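Local coordinates for putative glycosyl hydrolase (Bacteroides thetaiotaomicron VPI-5482, PDB 3K11), which is of unproven function but probably acts as a glycosyl hydrolase, at residues T47-V52 / Q108-F113; D68-E73 / P119-V124. All coordinates share one frame; numbering follows the deposited sequence.

Interaction 1: T47-V52 / Q108-F113; sequences TPARVV and QNRFRF
The peptide of Ala49 lies flat over one face of the Phe113 ring, its carbonyl carbon 3.5 Å above the ring plane and over the centre. The Ala49 methyl shares this ground in a CH-pi contact, CB standing 4.0 Å from the Phe113 ring centroid; a residue this small lets the backbone itself come down onto the aromatic face. Val51 adds its CG2 beside CZ of the same ring. The second flat group, the Arg110 guanidinium, is used at its edge: NE and NH2 both donate to the carbonyl oxygen of Thr47, at 2.8 Å and 3.0 Å. The NE bond approaches almost in line with the Thr47 carbonyl, whereas NH2 sits above the carbonyl plane. A bend at chi2 (-46°) turns the arginine toward the loop, and its CD packs on the Ala49 methyl. NH2 also forms a salt bridge with Asp44, fixing its rotation. A leucine in place of Arg110 would probably leave the Thr47 carbonyl without both these donors and Asp44 without its charged mate. Side-on arginine-to-carbonyl binding and aromatic packing join the loop after helix 29-45 to helix 101-128, in a largely helical chain consistent with the six-hairpin fold of family 88.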
loop_
_atom_site.group_PDB
_atom_site.type_symbol
_atom_site.label_atom_id
_atom_site.label_comp_id
_atom_site.label_asym_id
_atom_site.label_seq_id
_atom_site.Cartn_x
_atom_site.Cartn_y
_atom_site.Cartn_z
ATOM N N THR A 47 10.598 -34.057 -20.898
ATOM C CA THR A 47 10.195 -35.000 -19.872
ATOM C C THR A 47 10.211 -36.421 -20.435
ATOM O O THR A 47 9.192 -37.117 -20.416
ATOM C CB THR A 47 8.818 -34.625 -19.288
ATOM O OG1 THR A 47 7.844 -34.444 -20.337
ATOM C CG2 THR A 47 8.951 -33.327 -18.421
ATOM N N PRO A 48 11.392 -36.891 -20.855
ATOM C CA PRO A 48 11.486 -38.210 -21.487
ATOM C C PRO A 48 11.076 -39.348 -20.554
ATOM O O PRO A 48 11.448 -39.366 -19.414
ATOM C CB PRO A 48 12.960 -38.318 -21.874
ATOM C CG PRO A 48 13.693 -37.399 -20.934
ATOM C CD PRO A 48 12.723 -36.251 -20.751
ATOM N N ALA A 49 10.317 -40.293 -21.073
ATOM C CA ALA A 49 9.892 -41.442 -20.295
ATOM C C ALA A 49 10.746 -42.631 -20.677
ATOM O O ALA A 49 10.279 -43.536 -21.360
ATOM C CB ALA A 49 8.383 -41.713 -20.537
ATOM N N ARG A 50 12.015 -42.625 -20.268
ATOM C CA ARG A 50 12.925 -43.731 -20.563
ATOM C C ARG A 50 13.872 -43.929 -19.421
ATOM O O ARG A 50 14.134 -42.992 -18.656
ATOM C CB ARG A 50 13.848 -43.427 -21.756
ATOM C CG ARG A 50 13.213 -42.774 -22.911
ATOM C CD ARG A 50 14.155 -42.688 -24.104
ATOM N NE ARG A 50 13.382 -42.262 -25.252
ATOM C CZ ARG A 50 13.111 -41.007 -25.558
ATOM N NH1 ARG A 50 13.609 -40.000 -24.856
ATOM N NH2 ARG A 50 12.395 -40.752 -26.642
ATOM N N VAL A 51 14.402 -45.139 -19.355
ATOM C CA VAL A 51 15.477 -45.508 -18.432
ATOM C C VAL A 51 16.775 -45.530 -19.229
ATOM O O VAL A 51 16.829 -46.085 -20.326
ATOM C CB VAL A 51 15.213 -46.873 -17.753
ATOM C CG1 VAL A 51 16.364 -47.304 -16.858
ATOM C CG2 VAL A 51 13.886 -46.790 -16.943
ATOM N N VAL A 52 17.827 -44.922 -18.677
ATOM C CA VAL A 52 19.124 -44.932 -19.340
ATOM C C VAL A 52 20.218 -45.264 -18.331
ATOM O O VAL A 52 20.022 -45.168 -17.127
ATOM C CB VAL A 52 19.463 -43.552 -19.954
ATOM C CG1 VAL A 52 18.385 -43.107 -20.964
ATOM C CG2 VAL A 52 19.611 -42.502 -18.852
ATOM N N GLN A 108 -1.212 -40.455 -19.686
ATOM C CA GLN A 108 -1.261 -41.919 -19.796
ATOM C C GLN A 108 0.143 -42.509 -19.948
ATOM O O GLN A 108 0.535 -43.431 -19.235
ATOM C CB GLN A 108 -2.125 -42.319 -20.996
ATOM C CG GLN A 108 -3.636 -42.125 -20.816
ATOM C CD GLN A 108 -4.290 -43.253 -20.046
ATOM O OE1 GLN A 108 -3.642 -44.253 -19.748
ATOM N NE2 GLN A 108 -5.576 -43.114 -19.743
ATOM N N ASN A 109 0.900 -41.959 -20.885
ATOM C CA ASN A 109 2.205 -42.479 -21.189
ATOM C C ASN A 109 3.150 -42.398 -20.001
ATOM O O ASN A 109 3.806 -43.383 -19.668
ATOM C CB ASN A 109 2.775 -41.749 -22.383
ATOM C CG ASN A 109 4.176 -42.159 -22.692
ATOM O OD1 ASN A 109 5.127 -41.506 -22.268
ATOM N ND2 ASN A 109 4.327 -43.261 -23.425
ATOM N N ARG A 110 3.205 -41.234 -19.360
ATOM C CA ARG A 110 4.104 -41.064 -18.205
ATOM C C ARG A 110 3.702 -41.925 -17.014
ATOM O O ARG A 110 4.556 -42.536 -16.367
ATOM C CB ARG A 110 4.220 -39.592 -17.798
ATOM C CG ARG A 110 4.757 -38.651 -18.894
ATOM C CD ARG A 110 5.956 -39.195 -19.577
ATOM N NE ARG A 110 6.613 -38.197 -20.443
ATOM C CZ ARG A 110 6.241 -37.895 -21.683
ATOM N NH1 ARG A 110 5.140 -38.412 -22.224
ATOM N NH2 ARG A 110 6.962 -37.045 -22.388
ATOM N N PHE A 111 2.406 -41.971 -16.721
ATOM C CA PHE A 111 1.931 -42.815 -15.620
ATOM C C PHE A 111 2.131 -44.294 -15.866
ATOM O O PHE A 111 2.511 -45.030 -14.963
ATOM C CB PHE A 111 0.438 -42.545 -15.308
ATOM C CG PHE A 111 0.152 -41.227 -14.628
ATOM C CD1 PHE A 111 1.160 -40.437 -14.098
ATOM C CD2 PHE A 111 -1.168 -40.845 -14.430
ATOM C CE1 PHE A 111 0.865 -39.298 -13.439
ATOM C CE2 PHE A 111 -1.454 -39.661 -13.744
ATOM C CZ PHE A 111 -0.447 -38.898 -13.301
ATOM N N ARG A 112 1.890 -44.749 -17.087
ATOM C CA ARG A 112 2.091 -46.165 -17.388
ATOM C C ARG A 112 3.584 -46.534 -17.296
ATOM O O ARG A 112 3.918 -47.621 -16.865
ATOM C CB ARG A 112 1.517 -46.520 -18.760
ATOM C CG ARG A 112 0.010 -46.506 -18.741
ATOM C CD ARG A 112 -0.601 -46.655 -20.105
ATOM N NE ARG A 112 -2.040 -46.484 -19.976
ATOM C CZ ARG A 112 -2.895 -47.450 -19.651
ATOM N NH1 ARG A 112 -2.489 -48.689 -19.470
ATOM N NH2 ARG A 112 -4.174 -47.175 -19.518
ATOM N N PHE A 113 4.458 -45.604 -17.693
ATOM C CA PHE A 113 5.888 -45.788 -17.648
ATOM C C PHE A 113 6.327 -45.888 -16.197
ATOM O O PHE A 113 7.066 -46.779 -15.832
ATOM C CB PHE A 113 6.595 -44.608 -18.333
ATOM C CG PHE A 113 8.085 -44.549 -18.061
ATOM C CD1 PHE A 113 8.935 -45.494 -18.627
ATOM C CD2 PHE A 113 8.620 -43.574 -17.249
ATOM C CE1 PHE A 113 10.302 -45.449 -18.391
ATOM C CE2 PHE A 113 9.979 -43.511 -17.004
ATOM C CZ PHE A 113 10.826 -44.451 -17.575
#

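Interaction 2: D68-E73 / P119-V124; sequences DEAQLE and PHFKRV. With EDO (1,2-ethanediol), chain Q.
Phe121, Val124 and Asp68 carry most of this contact, with Phe121 contributing the greatest area. Its ring meets strand 70-72 edge-on: CE1 comes to 3.6 Å from the carbonyl oxygen of Ala70, which lies near the ring plane, and to 4.0 Å from the Ala70 methyl. With CG beside the backbone N (chi1 -79°), the ring leaves the helix toward the strand and spans a gap that the backbones leave wide, the two axes coming no closer than 10.5 Å. A large flat hydrocarbon suits that separation, just as the short side chain of Ala70 suits the place where the ring edge arrives. Across the ring from CE1, CE2 touches CD2 of Leu72 at 4.1 Å, the leucine crossing obliquely. One turn further along the helix, Val124 points at the turn before the strand. Its CG1, anti to the backbone N at chi1 170°, rests 3.8 Å from the backbone N of Asp68, so a branched apolar residue packs here against main chain, the Asp68 carboxylate lying farther off. The Asp68 carbonyl oxygen accepts a hydrogen bond from O1 of a 1,2-ethanediol, probably from the crystallisation liquor, at 2.7 Å, and another from Lys54. Strand 70-72 pairs antiparallel with strand 51-53, whose Val51 also touches Phe121, while Leu135 of helix 133-139 packs against both Phe121 and Leu72.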
loop_
_atom_site.group_PDB
_atom_site.type_symbol
_atom_site.label_atom_id
_atom_site.label_comp_id
_atom_site.label_asym_id
_atom_site.label_seq_id
_atom_site.Cartn_x
_atom_site.Cartn_y
_atom_site.Cartn_z
ATOM N N ASP A 68 22.223 -50.677 -10.422
ATOM C CA ASP A 68 22.263 -49.310 -9.882
ATOM C C ASP A 68 22.823 -48.262 -10.879
ATOM O O ASP A 68 22.945 -47.103 -10.542
ATOM C CB ASP A 68 22.970 -49.252 -8.505
ATOM C CG ASP A 68 24.441 -49.692 -8.555
ATOM O OD1 ASP A 68 25.090 -49.554 -9.614
ATOM O OD2 ASP A 68 24.946 -50.187 -7.520
ATOM N N GLU A 69 23.137 -48.681 -12.090
ATOM C CA GLU A 69 23.519 -47.748 -13.165
ATOM C C GLU A 69 22.285 -47.103 -13.793
ATOM O O GLU A 69 22.423 -46.083 -14.454
ATOM C CB GLU A 69 24.323 -48.461 -14.268
ATOM C CG GLU A 69 23.542 -49.411 -15.242
ATOM C CD GLU A 69 23.020 -50.684 -14.603
ATOM O OE1 GLU A 69 23.590 -51.074 -13.552
ATOM O OE2 GLU A 69 22.049 -51.291 -15.160
ATOM N N ALA A 70 21.101 -47.706 -13.627
ATOM C CA ALA A 70 19.885 -47.234 -14.308
ATOM C C ALA A 70 19.307 -46.002 -13.628
ATOM O O ALA A 70 19.285 -45.924 -12.377
ATOM C CB ALA A 70 18.839 -48.358 -14.349
ATOM N N GLN A 71 18.847 -45.029 -14.443
ATOM C CA GLN A 71 18.139 -43.893 -13.931
ATOM C C GLN A 71 17.121 -43.449 -14.975
ATOM O O GLN A 71 17.254 -43.764 -16.155
ATOM C CB GLN A 71 19.080 -42.745 -13.624
ATOM C CG GLN A 71 19.771 -42.191 -14.849
ATOM C CD GLN A 71 20.589 -40.955 -14.580
ATOM O OE1 GLN A 71 20.896 -40.621 -13.426
ATOM N NE2 GLN A 71 20.930 -40.247 -15.649
ATOM N N LEU A 72 16.147 -42.682 -14.551
ATOM C CA LEU A 72 15.244 -42.046 -15.502
ATOM C C LEU A 72 16.082 -41.025 -16.280
ATOM O O LEU A 72 16.902 -40.307 -15.692
ATOM C CB LEU A 72 14.108 -41.354 -14.759
ATOM C CG LEU A 72 13.202 -42.217 -13.864
ATOM C CD1 LEU A 72 12.106 -41.400 -13.292
ATOM C CD2 LEU A 72 12.673 -43.422 -14.691
ATOM N N GLU A 73 15.903 -40.974 -17.586
ATOM C CA GLU A 73 16.619 -40.008 -18.416
ATOM C C GLU A 73 16.326 -38.596 -17.917
ATOM O O GLU A 73 15.156 -38.237 -17.675
ATOM C CB GLU A 73 16.187 -40.152 -19.889
ATOM C CG GLU A 73 16.922 -39.170 -20.777
ATOM C CD GLU A 73 16.575 -39.280 -22.215
ATOM O OE1 GLU A 73 15.635 -40.013 -22.549
ATOM O OE2 GLU A 73 17.233 -38.574 -23.007
ATOM N N PRO A 119 8.481 -51.038 -9.926
ATOM C CA PRO A 119 8.837 -52.336 -9.315
ATOM C C PRO A 119 10.253 -52.826 -9.603
ATOM O O PRO A 119 10.858 -53.529 -8.777
ATOM C CB PRO A 119 7.833 -53.305 -9.933
ATOM C CG PRO A 119 6.750 -52.496 -10.459
ATOM C CD PRO A 119 7.302 -51.144 -10.802
ATOM N N HIS A 120 10.780 -52.505 -10.779
ATOM C CA HIS A 120 12.149 -52.907 -11.118
ATOM C C HIS A 120 13.147 -52.096 -10.335
ATOM O O HIS A 120 14.140 -52.604 -9.855
ATOM C CB HIS A 120 12.399 -52.757 -12.610
ATOM C CG HIS A 120 11.548 -53.658 -13.450
ATOM N ND1 HIS A 120 11.804 -55.008 -13.585
ATOM C CD2 HIS A 120 10.454 -53.407 -14.207
ATOM C CE1 HIS A 120 10.894 -55.549 -14.375
ATOM N NE2 HIS A 120 10.065 -54.601 -14.772
ATOM N N PHE A 121 12.919 -50.796 -10.231
ATOM C CA PHE A 121 13.798 -49.978 -9.428
ATOM C C PHE A 121 13.741 -50.357 -7.940
ATOM O O PHE A 121 14.733 -50.254 -7.240
ATOM C CB PHE A 121 13.455 -48.516 -9.619
ATOM C CG PHE A 121 14.005 -47.912 -10.895
ATOM C CD1 PHE A 121 15.312 -47.503 -10.964
ATOM C CD2 PHE A 121 13.180 -47.700 -11.993
ATOM C CE1 PHE A 121 15.807 -46.885 -12.113
ATOM C CE2 PHE A 121 13.658 -47.072 -13.149
ATOM C CZ PHE A 121 14.975 -46.656 -13.200
ATOM N N LYS A 122 12.565 -50.747 -7.451
ATOM C CA LYS A 122 12.429 -51.274 -6.099
ATOM C C LYS A 122 13.319 -52.506 -5.908
ATOM O O LYS A 122 14.001 -52.614 -4.892
ATOM C CB LYS A 122 10.971 -51.637 -5.828
ATOM C CG LYS A 122 10.716 -52.036 -4.383
ATOM C CD LYS A 122 9.236 -52.238 -4.130
ATOM C CE LYS A 122 8.998 -52.825 -2.714
ATOM N NZ LYS A 122 7.547 -52.984 -2.430
ATOM N N ARG A 123 13.322 -53.408 -6.884
ATOM C CA ARG A 123 14.177 -54.591 -6.834
ATOM C C ARG A 123 15.668 -54.237 -6.838
ATOM O O ARG A 123 16.479 -54.917 -6.215
ATOM C CB ARG A 123 13.847 -55.512 -8.008
ATOM C CG ARG A 123 14.553 -56.857 -7.967
ATOM C CD ARG A 123 14.542 -57.537 -9.290
ATOM N NE ARG A 123 15.312 -56.785 -10.280
ATOM C CZ ARG A 123 14.822 -56.250 -11.398
ATOM N NH1 ARG A 123 13.527 -56.390 -11.752
ATOM N NH2 ARG A 123 15.663 -55.593 -12.194
ATOM N N VAL A 124 16.048 -53.215 -7.597
ATOM C CA VAL A 124 17.426 -52.733 -7.585
ATOM C C VAL A 124 17.762 -52.164 -6.206
ATOM O O VAL A 124 18.826 -52.436 -5.647
ATOM C CB VAL A 124 17.677 -51.635 -8.635
ATOM C CG1 VAL A 124 19.052 -51.000 -8.415
ATOM C CG2 VAL A 124 17.516 -52.210 -10.030
HETATM C C1 EDO Q . 22.259 -44.056 -8.439
HETATM O O1 EDO Q . 21.805 -45.372 -8.786
HETATM C C2 EDO Q . 23.293 -44.149 -7.334
HETATM O O2 EDO Q . 22.609 -44.235 -6.092
#

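How the interactions relate
Interactions 1 and 2 lie about 13 Å apart, centre to centre, and fasten one small antiparallel sheet to successive parts of helix 101-128. Their strands are neighbours: Val52 N lies 2.8 Å from Gln71 O, a probable hydrogen bond between strands 51-53 and 70-72. Beside this pairing, Arg50 NH1 and Glu73 OE1 form a salt bridge of 3.1 Å. The apolar packing is continuous as well, since Phe113 CE2 of interaction 1 meets Leu72 CD2 of interaction 2 at 3.6 Å. Both lie well out from the centre of the chain, at about 22 and 29 Å, and the ethanediol bound beside 68-73 marks no known substrate site.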